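Local structure of arginyl-tRNA synthetase, putative (Plasmodium falciparum, 5JLD) at residues A[5-10]-A[107-112]; A[100-105]-A[511-516]; A[166-171]-A[524-529]; A[517-522]-A[571-576]. The protein probably catalyses the ATP-dependent attachment of L-arginine to tRNA(Arg), releasing AMP and diphosphate, as a monomeric class I aminoacyl-tRNA synthetase. All blocks are in the same frame, centred on the assembly; numbering follows the deposited sequence. Where two conformers were deposited one is given.

Contact 1 of 4, residues A[5-10]-A[107-112]; sequences ITMECI and KKLFNG
Met7 and Leu109 form the tight, buried side of this contact. CG of Met7 lies 3.7 Å from CD2 of Leu109, and Met7 SD is 4.0 Å from the same methyl. The CB of Leu109 points away from segment 5-10. Its CD2 branch turns back and makes the touch. A bend at chi3 (71°) turns Met7 CE towards helix 510-520, where it packs on Ile519 O. Both residues also pack on side chains of that helix, Met7 against Leu520 and Leu109 against Ile519. The apolar pair therefore faces the C-terminal helical domain.

The other side is looser and open to solvent. Ile5 CG2 lies along the first part of the Lys108 chain, 4.2 Å from Lys108 CB, and the CD1 end of Ile5 turns off from segment 107-112. Lys108 runs on as an extended chain towards Glu8. Its NZ stops 4.4 Å from Glu8 OE1, too far for a salt bridge. The carboxylate has closer partners in the hydroxyl of Tyr101 and the ammonium of Lys13.

The contact joins the loop before helix 10-25 to the end of helix 99-108. With no hydrogen bond across it, it rests on apolar burial; the Lys108-Glu8 charges probably add at most a weak attraction.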
loop_
_atom_site.group_PDB
_atom_site.type_symbol
_atom_site.label_atom_id
_atom_site.label_comp_id
_atom_site.label_asym_id
_atom_site.label_seq_id
_atom_site.Cartn_x
_atom_site.Cartn_y
_atom_site.Cartn_z
ATOM N N ILE A 5 8.466 -0.992 23.270
ATOM C CA ILE A 5 7.203 -1.648 23.598
ATOM C C ILE A 5 6.156 -1.300 22.546
ATOM O O ILE A 5 5.865 -0.131 22.295
ATOM C CB ILE A 5 6.708 -1.260 25.004
ATOM C CG1 ILE A 5 7.419 -2.119 26.050
ATOM C CG2 ILE A 5 5.212 -1.474 25.133
ATOM C CD1 ILE A 5 7.270 -3.614 25.809
ATOM N N THR A 6 5.591 -2.330 21.934
ATOM C CA THR A 6 4.814 -2.145 20.727
ATOM C C THR A 6 3.312 -2.060 20.987
ATOM O O THR A 6 2.784 -2.715 21.888
ATOM C CB THR A 6 5.088 -3.278 19.736
ATOM O OG1 THR A 6 4.732 -4.530 20.334
ATOM C CG2 THR A 6 6.559 -3.300 19.371
ATOM N N MET A 7 2.648 -1.246 20.171
ATOM C CA MET A 7 1.212 -0.995 20.261
ATOM C C MET A 7 0.398 -2.280 20.193
ATOM O O MET A 7 0.698 -3.197 19.423
ATOM C CB MET A 7 0.744 -0.059 19.138
ATOM C CG MET A 7 1.442 1.299 19.083
ATOM S SD MET A 7 0.698 2.402 17.852
ATOM C CE MET A 7 -0.882 2.809 18.610
ATOM N N GLU A 8 -0.642 -2.323 21.013
ATOM C CA GLU A 8 -1.601 -3.413 21.016
ATOM C C GLU A 8 -2.541 -3.253 19.834
ATOM O O GLU A 8 -2.905 -2.119 19.466
ATOM C CB GLU A 8 -2.383 -3.399 22.339
ATOM C CG GLU A 8 -2.865 -4.742 22.818
ATOM C CD GLU A 8 -3.473 -4.688 24.222
ATOM O OE1 GLU A 8 -3.685 -3.576 24.777
ATOM O OE2 GLU A 8 -3.729 -5.777 24.773
ATOM N N CYS A 9 -2.962 -4.365 19.241
ATOM C CA CYS A 9 -3.982 -4.281 18.210
ATOM C C CYS A 9 -5.363 -4.394 18.863
ATOM O O CYS A 9 -5.804 -5.483 19.218
ATOM C CB CYS A 9 -3.816 -5.365 17.136
ATOM S SG CYS A 9 -5.138 -5.323 15.864
ATOM N N ILE A 10 -6.046 -3.264 18.998
ATOM C CA ILE A 10 -7.276 -3.216 19.795
ATOM C C ILE A 10 -8.437 -4.021 19.185
ATOM O O ILE A 10 -9.147 -4.725 19.908
ATOM C CB ILE A 10 -7.714 -1.755 20.025
ATOM C CG1 ILE A 10 -6.682 -1.039 20.908
ATOM C CG2 ILE A 10 -9.104 -1.697 20.647
ATOM C CD1 ILE A 10 -6.994 0.427 21.149
ATOM N N LYS A 107 0.819 6.087 27.014
ATOM C CA LYS A 107 2.087 6.169 27.730
ATOM C C LYS A 107 3.068 5.078 27.281
ATOM O O LYS A 107 4.279 5.288 27.308
ATOM C CB LYS A 107 1.870 6.070 29.240
ATOM C CG LYS A 107 1.056 7.203 29.855
ATOM C CD LYS A 107 0.947 7.006 31.371
ATOM C CE LYS A 107 0.104 8.098 32.018
ATOM N NZ LYS A 107 -0.213 7.776 33.447
ATOM N N LYS A 108 2.555 3.911 26.891
ATOM C CA LYS A 108 3.437 2.937 26.217
ATOM C C LYS A 108 4.225 3.500 24.987
ATOM O O LYS A 108 5.313 3.022 24.674
ATOM C CB LYS A 108 2.629 1.715 25.773
ATOM C CG LYS A 108 2.148 0.828 26.914
ATOM C CD LYS A 108 1.301 -0.319 26.369
ATOM C CE LYS A 108 0.795 -1.244 27.468
ATOM N NZ LYS A 108 -0.076 -2.328 26.922
ATOM N N LEU A 109 3.695 4.515 24.305
ATOM C CA LEU A 109 4.342 5.074 23.106
ATOM C C LEU A 109 5.678 5.773 23.352
ATOM O O LEU A 109 6.333 6.225 22.404
ATOM C CB LEU A 109 3.406 6.076 22.409
ATOM C CG LEU A 109 2.218 5.437 21.700
ATOM C CD1 LEU A 109 1.322 6.494 21.093
ATOM C CD2 LEU A 109 2.719 4.431 20.636
ATOM N N PHE A 110 6.071 5.896 24.601
ATOM C CA PHE A 110 7.299 6.582 24.912
ATOM C C PHE A 110 8.418 5.656 25.246
ATOM O O PHE A 110 8.385 4.992 26.251
ATOM C CB PHE A 110 7.081 7.507 26.080
ATOM C CG PHE A 110 6.174 8.638 25.777
ATOM C CD1 PHE A 110 4.828 8.466 25.783
ATOM C CD2 PHE A 110 6.673 9.865 25.476
ATOM C CE1 PHE A 110 3.985 9.506 25.501
ATOM C CE2 PHE A 110 5.842 10.911 25.192
ATOM C CZ PHE A 110 4.490 10.734 25.203
ATOM N N ASN A 111 9.410 5.600 24.380
ATOM C CA ASN A 111 10.570 4.780 24.617
ATOM C C ASN A 111 11.409 5.682 25.448
ATOM O O ASN A 111 11.905 6.686 24.964
ATOM C CB ASN A 111 11.297 4.484 23.321
ATOM N N GLY A 112 11.543 5.361 26.718
ATOM C CA GLY A 112 12.305 6.198 27.602
ATOM C C GLY A 112 11.677 7.563 27.642
ATOM O O GLY A 112 10.714 7.770 28.340
#

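Contact 2 of 4, residues A[100-105]-A[511-516]; sequences DYIETS and YEINLG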
loop_
_atom_site.group_PDB
_atom_site.type_symbol
_atom_site.label_atom_id
_atom_site.label_comp_id
_atom_site.label_asym_id
_atom_site.label_seq_id
_atom_site.Cartn_x
_atom_site.Cartn_y
_atom_site.Cartn_z
ATOM N N ASP A 100 -8.631 5.459 31.364
ATOM C CA ASP A 100 -7.372 4.944 31.887
ATOM C C ASP A 100 -6.699 3.982 30.911
ATOM O O ASP A 100 -5.478 4.037 30.733
ATOM C CB ASP A 100 -7.567 4.258 33.236
ATOM C CG ASP A 100 -6.246 3.824 33.852
ATOM O OD1 ASP A 100 -5.497 4.699 34.344
ATOM O OD2 ASP A 100 -5.947 2.611 33.827
ATOM N N TYR A 101 -7.476 3.117 30.264
ATOM C CA TYR A 101 -6.884 2.258 29.247
ATOM C C TYR A 101 -6.212 3.084 28.148
ATOM O O TYR A 101 -5.094 2.774 27.715
ATOM C CB TYR A 101 -7.906 1.318 28.598
ATOM C CG TYR A 101 -7.249 0.526 27.460
ATOM C CD1 TYR A 101 -6.351 -0.500 27.728
ATOM C CD2 TYR A 101 -7.498 0.848 26.123
ATOM C CE1 TYR A 101 -5.723 -1.211 26.675
ATOM C CE2 TYR A 101 -6.902 0.152 25.090
ATOM C CZ TYR A 101 -6.010 -0.870 25.362
ATOM O OH TYR A 101 -5.426 -1.533 24.297
ATOM N N ILE A 102 -6.900 4.120 27.687
ATOM C CA ILE A 102 -6.368 4.951 26.612
ATOM C C ILE A 102 -5.099 5.690 27.067
ATOM O O ILE A 102 -4.101 5.734 26.337
ATOM C CB ILE A 102 -7.423 5.952 26.113
ATOM C CG1 ILE A 102 -8.630 5.196 25.546
ATOM C CG2 ILE A 102 -6.841 6.850 25.049
ATOM C CD1 ILE A 102 -9.757 6.106 25.065
ATOM N N GLU A 103 -5.128 6.231 28.283
ATOM C CA GLU A 103 -3.974 6.953 28.829
ATOM C C GLU A 103 -2.748 6.061 28.991
ATOM O O GLU A 103 -1.642 6.413 28.559
ATOM C CB GLU A 103 -4.327 7.591 30.182
ATOM C CG GLU A 103 -5.183 8.827 30.062
ATOM C CD GLU A 103 -5.790 9.282 31.385
ATOM O OE1 GLU A 103 -5.602 8.603 32.420
ATOM O OE2 GLU A 103 -6.450 10.334 31.382
ATOM N N THR A 104 -2.951 4.905 29.612
ATOM C CA THR A 104 -1.881 3.930 29.817
ATOM C C THR A 104 -1.310 3.444 28.472
ATOM O O THR A 104 -0.064 3.283 28.297
ATOM C CB THR A 104 -2.396 2.713 30.637
ATOM O OG1 THR A 104 -2.936 3.161 31.892
ATOM C CG2 THR A 104 -1.271 1.714 30.909
ATOM N N SER A 105 -2.213 3.227 27.513
ATOM C CA SER A 105 -1.779 2.720 26.205
ATOM C C SER A 105 -0.920 3.797 25.539
ATOM O O SER A 105 0.154 3.516 25.029
ATOM C CB SER A 105 -2.976 2.336 25.331
ATOM O OG SER A 105 -3.754 1.293 25.916
ATOM N N TYR A 511 -12.810 15.289 23.659
ATOM C CA TYR A 511 -11.985 15.494 22.473
ATOM C C TYR A 511 -10.604 14.870 22.637
ATOM O O TYR A 511 -10.012 14.370 21.670
ATOM C CB TYR A 511 -11.866 16.987 22.155
ATOM C CG TYR A 511 -13.205 17.643 21.937
ATOM C CD1 TYR A 511 -13.965 17.360 20.807
ATOM C CD2 TYR A 511 -13.728 18.528 22.876
ATOM C CE1 TYR A 511 -15.205 17.951 20.612
ATOM C CE2 TYR A 511 -14.965 19.119 22.690
ATOM C CZ TYR A 511 -15.700 18.825 21.560
ATOM O OH TYR A 511 -16.927 19.423 21.376
ATOM N N GLU A 512 -10.103 14.902 23.867
ATOM C CA GLU A 512 -8.820 14.291 24.199
ATOM C C GLU A 512 -8.958 12.780 24.216
ATOM O O GLU A 512 -8.083 12.068 23.732
ATOM C CB GLU A 512 -8.314 14.805 25.545
ATOM C CG GLU A 512 -7.659 16.170 25.458
ATOM C CD GLU A 512 -7.854 16.978 26.721
ATOM O OE1 GLU A 512 -6.890 17.136 27.494
ATOM O OE2 GLU A 512 -8.983 17.452 26.941
ATOM N N ILE A 513 -10.077 12.310 24.765
ATOM C CA ILE A 513 -10.465 10.908 24.678
ATOM C C ILE A 513 -10.503 10.462 23.223
ATOM O O ILE A 513 -9.891 9.463 22.863
ATOM C CB ILE A 513 -11.855 10.640 25.317
ATOM C CG1 ILE A 513 -11.789 10.769 26.837
ATOM C CG2 ILE A 513 -12.345 9.245 24.960
ATOM C CD1 ILE A 513 -10.867 9.746 27.489
ATOM N N ASN A 514 -11.217 11.215 22.392
ATOM C CA ASN A 514 -11.383 10.850 20.979
ATOM C C ASN A 514 -10.065 10.835 20.181
ATOM O O ASN A 514 -9.825 9.932 19.346
ATOM C CB ASN A 514 -12.372 11.803 20.311
ATOM C CG ASN A 514 -13.815 11.457 20.619
ATOM O OD1 ASN A 514 -14.090 10.525 21.371
ATOM N ND2 ASN A 514 -14.747 12.213 20.040
ATOM N N LEU A 515 -9.223 11.835 20.441
ATOM C CA LEU A 515 -7.901 11.878 19.837
ATOM C C LEU A 515 -7.076 10.657 20.267
ATOM O O LEU A 515 -6.485 9.969 19.428
ATOM C CB LEU A 515 -7.188 13.189 20.202
ATOM C CG LEU A 515 -5.765 13.325 19.643
ATOM C CD1 LEU A 515 -5.793 13.071 18.140
ATOM C CD2 LEU A 515 -5.175 14.683 19.928
ATOM N N GLY A 516 -7.063 10.382 21.573
ATOM C CA GLY A 516 -6.367 9.218 22.110
ATOM C C GLY A 516 -6.803 7.936 21.421
ATOM O O GLY A 516 -5.971 7.127 20.960
#
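Ile102 packs on Gly516 where two helices meet. Helix 99-108 follows the last strand of the small antiparallel sheet in the N-terminal region. Helix 510-520 belongs to the DALR anticodon-binding domain. The contact thus joins the N-terminal region to this C-terminal domain.

The apolar contacts all centre on Ile102, which uses both branches. Its CG2 is anti to the backbone N, while CG1 lies beside that N (chi1 -62°) with CD1 extended from it (chi2 178°). CG2 sits against the glycine backbone, 3.8 Å from Gly516 C. The closest pair of alpha carbons in the contact is also Ile102 and Gly516, 6.2 Å apart. Gly516 has no side chain, which goes with this close approach of the helices. Ile102 CD1 reaches back one turn, 4.0 Å from Ile513 O and 4.1 Å from Ile513 CG2. The two isoleucine side chains cross at about a right angle. Leu507, in the loop before helix 510-520, touches both.

Beside this apolar patch, Glu103 OE2 accepts a hydrogen bond from Leu507 N, a polar tie to the same loop, and forms a salt bridge with Lys99.

Inside helix 99-108, Thr104 OG1 and Ser105 OG each turn back to the carbonyl four residues earlier. Each carbonyl oxygen also accepts the usual helical N-H, so two donors grip it from opposite faces of the carbonyl plane. Ser105 OG is 2.7 Å from Tyr101 O, tilted 35° from that plane, and it sits 3.1 Å above one face of the Tyr101 ring, offset toward the rim.

Contact 3 of 4, residues A[166-171]-A[524-529]; sequences EFLKIN and DIFYYI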
loop_
_atom_site.group_PDB
_atom_site.type_symbol
_atom_site.label_atom_id
_atom_site.label_comp_id
_atom_site.label_asym_id
_atom_site.label_seq_id
_atom_site.Cartn_x
_atom_site.Cartn_y
_atom_site.Cartn_z
ATOM N N GLU A 166 8.118 -2.450 5.303
ATOM C CA GLU A 166 9.392 -2.013 5.880
ATOM C C GLU A 166 9.161 -1.386 7.279
ATOM O O GLU A 166 9.976 -1.538 8.199
ATOM C CB GLU A 166 10.098 -1.040 4.909
ATOM C CG GLU A 166 10.606 -1.772 3.633
ATOM C CD GLU A 166 10.846 -0.884 2.400
ATOM O OE1 GLU A 166 10.601 0.342 2.448
ATOM O OE2 GLU A 166 11.281 -1.432 1.358
ATOM N N PHE A 167 8.032 -0.704 7.451
ATOM C CA PHE A 167 7.663 -0.203 8.772
ATOM C C PHE A 167 7.482 -1.368 9.747
ATOM O O PHE A 167 7.991 -1.336 10.865
ATOM C CB PHE A 167 6.391 0.622 8.703
ATOM C CG PHE A 167 5.792 0.914 10.045
ATOM C CD1 PHE A 167 6.427 1.776 10.918
ATOM C CD2 PHE A 167 4.583 0.352 10.419
ATOM C CE1 PHE A 167 5.876 2.056 12.171
ATOM C CE2 PHE A 167 4.027 0.631 11.657
ATOM C CZ PHE A 167 4.676 1.482 12.534
ATOM N N LEU A 168 6.794 -2.410 9.286
ATOM C CA LEU A 168 6.630 -3.655 10.044
ATOM C C LEU A 168 7.904 -4.528 10.076
ATOM O O LEU A 168 7.859 -5.682 10.493
ATOM C CB LEU A 168 5.444 -4.457 9.457
ATOM C CG LEU A 168 4.107 -3.713 9.593
ATOM C CD1 LEU A 168 2.940 -4.390 8.880
ATOM C CD2 LEU A 168 3.796 -3.532 11.079
ATOM N N LYS A 169 9.031 -3.971 9.635
ATOM C CA LYS A 169 10.336 -4.649 9.692
ATOM C C LYS A 169 10.342 -5.978 8.928
ATOM O O LYS A 169 11.002 -6.939 9.322
ATOM C CB LYS A 169 10.759 -4.879 11.150
ATOM C CG LYS A 169 10.778 -3.604 11.983
ATOM C CD LYS A 169 11.487 -3.800 13.314
ATOM C CE LYS A 169 11.345 -2.567 14.201
ATOM N NZ LYS A 169 12.049 -1.386 13.624
ATOM N N ILE A 170 9.584 -6.027 7.843
ATOM C CA ILE A 170 9.534 -7.218 7.021
ATOM C C ILE A 170 10.614 -7.144 5.940
ATOM O O ILE A 170 10.875 -6.073 5.390
ATOM C CB ILE A 170 8.145 -7.389 6.387
ATOM C CG1 ILE A 170 7.079 -7.477 7.488
ATOM C CG2 ILE A 170 8.102 -8.603 5.505
ATOM C CD1 ILE A 170 7.322 -8.641 8.454
ATOM N N ASN A 171 11.265 -8.274 5.677
ATOM C CA ASN A 171 12.186 -8.391 4.547
ATOM C C ASN A 171 11.396 -8.225 3.241
ATOM O O ASN A 171 10.620 -9.097 2.836
ATOM C CB ASN A 171 12.931 -9.738 4.581
ATOM C CG ASN A 171 13.976 -9.863 3.463
ATOM O OD1 ASN A 171 14.702 -8.908 3.160
ATOM N ND2 ASN A 171 14.047 -11.046 2.846
ATOM N N ASP A 524 -5.015 -1.252 13.843
ATOM C CA ASP A 524 -6.153 -1.822 13.124
ATOM C C ASP A 524 -5.977 -1.629 11.610
ATOM O O ASP A 524 -6.348 -2.494 10.803
ATOM C CB ASP A 524 -7.483 -1.178 13.565
ATOM C CG ASP A 524 -7.772 -1.337 15.072
ATOM O OD1 ASP A 524 -7.059 -2.050 15.807
ATOM O OD2 ASP A 524 -8.746 -0.738 15.524
ATOM N N ILE A 525 -5.420 -0.478 11.240
ATOM C CA ILE A 525 -5.201 -0.144 9.831
ATOM C C ILE A 525 -4.289 -1.193 9.173
ATOM O O ILE A 525 -4.560 -1.672 8.067
ATOM C CB ILE A 525 -4.579 1.255 9.665
ATOM C CG1 ILE A 525 -5.458 2.329 10.327
ATOM C CG2 ILE A 525 -4.349 1.566 8.188
ATOM C CD1 ILE A 525 -6.837 2.436 9.686
ATOM N N PHE A 526 -3.228 -1.565 9.877
ATOM C CA PHE A 526 -2.268 -2.524 9.346
ATOM C C PHE A 526 -2.872 -3.915 9.339
ATOM O O PHE A 526 -2.730 -4.666 8.358
ATOM C CB PHE A 526 -0.978 -2.474 10.148
ATOM C CG PHE A 526 -0.264 -1.172 10.003
ATOM C CD1 PHE A 526 0.621 -0.964 8.954
ATOM C CD2 PHE A 526 -0.521 -0.126 10.877
ATOM C CE1 PHE A 526 1.262 0.256 8.797
ATOM C CE2 PHE A 526 0.116 1.101 10.726
ATOM C CZ PHE A 526 1.006 1.294 9.687
ATOM N N TYR A 527 -3.586 -4.234 10.421
ATOM C CA TYR A 527 -4.329 -5.485 10.489
ATOM C C TYR A 527 -5.206 -5.687 9.246
ATOM O O TYR A 527 -5.212 -6.771 8.639
ATOM C CB TYR A 527 -5.181 -5.518 11.764
ATOM C CG TYR A 527 -6.196 -6.626 11.826
ATOM C CD1 TYR A 527 -5.805 -7.946 12.047
ATOM C CD2 TYR A 527 -7.555 -6.355 11.674
ATOM C CE1 TYR A 527 -6.747 -8.977 12.116
ATOM C CE2 TYR A 527 -8.507 -7.375 11.761
ATOM C CZ TYR A 527 -8.095 -8.679 11.977
ATOM O OH TYR A 527 -9.027 -9.683 12.039
ATOM N N TYR A 528 -5.929 -4.650 8.834
ATOM C CA TYR A 528 -6.774 -4.846 7.659
ATOM C C TYR A 528 -6.009 -4.739 6.312
ATOM O O TYR A 528 -6.339 -5.437 5.348
ATOM C CB TYR A 528 -7.944 -3.882 7.703
ATOM C CG TYR A 528 -9.041 -4.356 8.642
ATOM C CD1 TYR A 528 -9.750 -5.524 8.375
ATOM C CD2 TYR A 528 -9.356 -3.648 9.802
ATOM C CE1 TYR A 528 -10.757 -5.970 9.226
ATOM C CE2 TYR A 528 -10.370 -4.082 10.661
ATOM C CZ TYR A 528 -11.064 -5.245 10.363
ATOM O OH TYR A 528 -12.061 -5.695 11.207
ATOM N N ILE A 529 -4.984 -3.892 6.251
ATOM C CA ILE A 529 -4.181 -3.781 5.031
ATOM C C ILE A 529 -3.560 -5.130 4.663
ATOM O O ILE A 529 -3.611 -5.557 3.510
ATOM C CB ILE A 529 -3.077 -2.730 5.178
ATOM C CG1 ILE A 529 -3.661 -1.337 4.944
ATOM C CG2 ILE A 529 -1.979 -2.961 4.158
ATOM C CD1 ILE A 529 -2.629 -0.221 4.967
#
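A Schellman motif ends helix 149-167, and the end of that helix and its capping turn press against helix 522-532. Lys169 is its C-prime residue, with positive phi. Ile170 N bonds to Phe165 O, and Lys169 N bonds weakly to Glu166 O. Phe167, the last helical residue, and Leu168, inside the motif, have CB directed towards segment 524-529.

CE2 of Phe167 lies over one face of the Phe526 ring, 3.7 Å from Phe526 CZ. Phe167 CD2 is equally close to Phe526 CE1. The ring planes are inclined at 33° and the centroids are 5.2 Å apart, so the pair is oblique. Phe167 has its CG anti to the backbone N (chi1 167°), which carries the ring out to Phe526.

Helix 149-167 belongs to the Rossmann-type catalytic domain of class I synthetases and leads into strand 171-176 of its parallel sheet. Helix 522-532 belongs to the DALR anticodon-binding domain. The aromatic pair is therefore part of the interface between the two domains.

Leu168 adds a lighter touch. Its CD1 is 4.1 Å from Phe526 CD1. Ile119 packs on both Leu168 and Phe526. Leu584 of helix 564-584 touches both phenylalanines, and Phe522 meets Phe526 edge-to-face.

Contact 4 of 4, residues A[517-522]-A[571-576]; sequences LHILKF and CSITKS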
loop_
_atom_site.group_PDB
_atom_site.type_symbol
_atom_site.label_atom_id
_atom_site.label_comp_id
_atom_site.label_asym_id
_atom_site.label_seq_id
_atom_site.Cartn_x
_atom_site.Cartn_y
_atom_site.Cartn_z
ATOM N N LEU A 517 -8.117 7.770 21.320
ATOM C CA LEU A 517 -8.706 6.609 20.677
ATOM C C LEU A 517 -8.192 6.463 19.245
ATOM O O LEU A 517 -7.666 5.400 18.847
ATOM C CB LEU A 517 -10.234 6.714 20.667
ATOM C CG LEU A 517 -10.948 5.652 19.820
ATOM C CD1 LEU A 517 -10.660 4.270 20.376
ATOM C CD2 LEU A 517 -12.464 5.894 19.739
ATOM N N HIS A 518 -8.341 7.539 18.479
ATOM C CA HIS A 518 -7.960 7.469 17.095
ATOM C C HIS A 518 -6.485 7.077 16.964
ATOM O O HIS A 518 -6.138 6.216 16.158
ATOM C CB HIS A 518 -8.228 8.777 16.375
ATOM C CG HIS A 518 -8.213 8.624 14.884
ATOM N ND1 HIS A 518 -9.219 7.973 14.199
ATOM C CD2 HIS A 518 -7.299 8.988 13.952
ATOM C CE1 HIS A 518 -8.941 7.970 12.907
ATOM N NE2 HIS A 518 -7.777 8.574 12.732
ATOM N N ILE A 519 -5.636 7.678 17.791
ATOM C CA ILE A 519 -4.233 7.312 17.802
ATOM C C ILE A 519 -4.053 5.812 18.068
ATOM O O ILE A 519 -3.284 5.145 17.386
ATOM C CB ILE A 519 -3.469 8.114 18.849
ATOM C CG1 ILE A 519 -3.405 9.580 18.424
ATOM C CG2 ILE A 519 -2.083 7.534 19.056
ATOM C CD1 ILE A 519 -2.967 10.522 19.557
ATOM N N LEU A 520 -4.800 5.266 19.021
ATOM C CA LEU A 520 -4.620 3.854 19.351
ATOM C C LEU A 520 -5.269 2.906 18.326
ATOM O O LEU A 520 -5.088 1.688 18.412
ATOM C CB LEU A 520 -5.173 3.562 20.755
ATOM C CG LEU A 520 -4.431 4.268 21.890
ATOM C CD1 LEU A 520 -5.227 4.149 23.182
ATOM C CD2 LEU A 520 -2.999 3.715 22.042
ATOM N N LYS A 521 -6.028 3.455 17.375
ATOM C CA LYS A 521 -6.591 2.628 16.297
ATOM C C LYS A 521 -5.565 2.245 15.213
ATOM O O LYS A 521 -5.839 1.387 14.382
ATOM C CB LYS A 521 -7.759 3.338 15.625
ATOM C CG LYS A 521 -9.032 3.465 16.473
ATOM C CD LYS A 521 -10.162 4.037 15.624
ATOM C CE LYS A 521 -11.452 4.151 16.404
ATOM N NZ LYS A 521 -12.513 4.721 15.522
ATOM N N PHE A 522 -4.411 2.903 15.223
ATOM C CA PHE A 522 -3.393 2.766 14.179
ATOM C C PHE A 522 -3.109 1.287 13.802
ATOM O O PHE A 522 -3.166 0.947 12.634
ATOM C CB PHE A 522 -2.109 3.502 14.620
ATOM C CG PHE A 522 -1.120 3.758 13.508
ATOM C CD1 PHE A 522 -1.533 4.278 12.297
ATOM C CD2 PHE A 522 0.236 3.500 13.691
ATOM C CE1 PHE A 522 -0.620 4.532 11.274
ATOM C CE2 PHE A 522 1.158 3.756 12.682
ATOM C CZ PHE A 522 0.728 4.271 11.463
ATOM N N CYS A 571 -0.028 16.752 21.547
ATOM C CA CYS A 571 0.425 17.378 20.317
ATOM C C CYS A 571 1.646 16.629 19.747
ATOM O O CYS A 571 1.741 16.416 18.546
ATOM C CB CYS A 571 0.758 18.849 20.561
ATOM S SG CYS A 571 -0.676 19.939 20.813
ATOM N N SER A 572 2.559 16.224 20.626
ATOM C CA SER A 572 3.799 15.545 20.238
ATOM C C SER A 572 3.525 14.171 19.639
ATOM O O SER A 572 4.035 13.813 18.552
ATOM C CB SER A 572 4.719 15.417 21.458
ATOM O OG SER A 572 6.044 15.092 21.104
ATOM N N ILE A 573 2.708 13.397 20.347
ATOM C CA ILE A 573 2.287 12.113 19.807
ATOM C C ILE A 573 1.610 12.285 18.451
ATOM O O ILE A 573 1.948 11.581 17.491
ATOM C CB ILE A 573 1.335 11.390 20.757
ATOM C CG1 ILE A 573 2.031 11.154 22.105
ATOM C CG2 ILE A 573 0.863 10.086 20.117
ATOM C CD1 ILE A 573 1.136 10.514 23.177
ATOM N N THR A 574 0.677 13.238 18.366
ATOM C CA THR A 574 -0.041 13.452 17.114
ATOM C C THR A 574 0.904 13.806 15.969
ATOM O O THR A 574 0.754 13.290 14.875
ATOM C CB THR A 574 -1.092 14.553 17.239
ATOM O OG1 THR A 574 -2.053 14.174 18.234
ATOM C CG2 THR A 574 -1.807 14.772 15.890
ATOM N N LYS A 575 1.866 14.687 16.237
ATOM C CA LYS A 575 2.902 15.039 15.269
ATOM C C LYS A 575 3.661 13.808 14.786
ATOM O O LYS A 575 3.718 13.552 13.584
ATOM C CB LYS A 575 3.886 16.042 15.871
ATOM C CG LYS A 575 4.974 16.497 14.911
ATOM C CD LYS A 575 5.600 17.793 15.401
ATOM C CE LYS A 575 6.904 17.560 16.134
ATOM N NZ LYS A 575 8.040 17.486 15.176
ATOM N N SER A 576 4.238 13.050 15.720
ATOM C CA SER A 576 4.925 11.813 15.347
ATOM C C SER A 576 4.080 10.925 14.418
ATOM O O SER A 576 4.558 10.445 13.373
ATOM C CB SER A 576 5.316 11.007 16.592
ATOM O OG SER A 576 6.433 11.575 17.245
#
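The helical bundle of the DALR anticodon-binding domain brings helix 510-520 against helix 564-584 here. Ile519 is the residue that reaches across. Its CB points towards the other helix, and its branches settle at Ile573 and Thr574.

CD1 of Ile519 lies 3.9 Å from Ile573 CG2. The CG2 of Ile519 is 4.0 Å from that same methyl. Ile573 CG2 is thus touched by two carbons of one side chain. In Ile519 the CG1 branch lies beside the backbone N (chi1 -68°), and CD1 continues it in an extended line (chi2 166°). This takes CD1 to the second helix. Ile519 and Ile573 lie nearly perpendicular to each other.

Thr574 offers its hydroxyl side to the same CD1. Its OG1 is 4.0 Å from Ile519 CD1, a contact of oxygen with a methyl. The hydroxyl is hydrogen-bonded to the carbonyl of Leu570, one turn earlier in its own helix. A buried polar group is in this way satisfied within helix 564-584, and the apolar methyl can rest on it.

This is helix-to-helix packing inside an all-helical domain, and no hydrogen bond joins the two segments. Helix 536-556 packs on both segments: His518 stacks on Tyr541, and Phe549 packs against Thr574. Further along helix 564-584, Leu577 touches both Ile519 and Phe522. Leu109, from the N-terminal region, packs on Ile573.

In the fold
From the N terminus, contact 1 closes first, tying the loop before helix 10-25 to the end of helix 99-108 around the small antiparallel sheet. Contact 2 opens inside contact 1, on the same helix 99-108, and closes beyond it, so the two cross. It closes some 400 residues later on helix 510-520. Contact 3 opens at the end of helix 149-167, within the span of contact 2, and closes on helix 522-532, so these two also cross. Contact 4 begins on helix 510-520, after contact 2 closes, and crosses contact 3. Together they join the N-terminal region and the catalytic domain to the DALR helices. Contacts 1, 2 and 4 adjoin through Leu520.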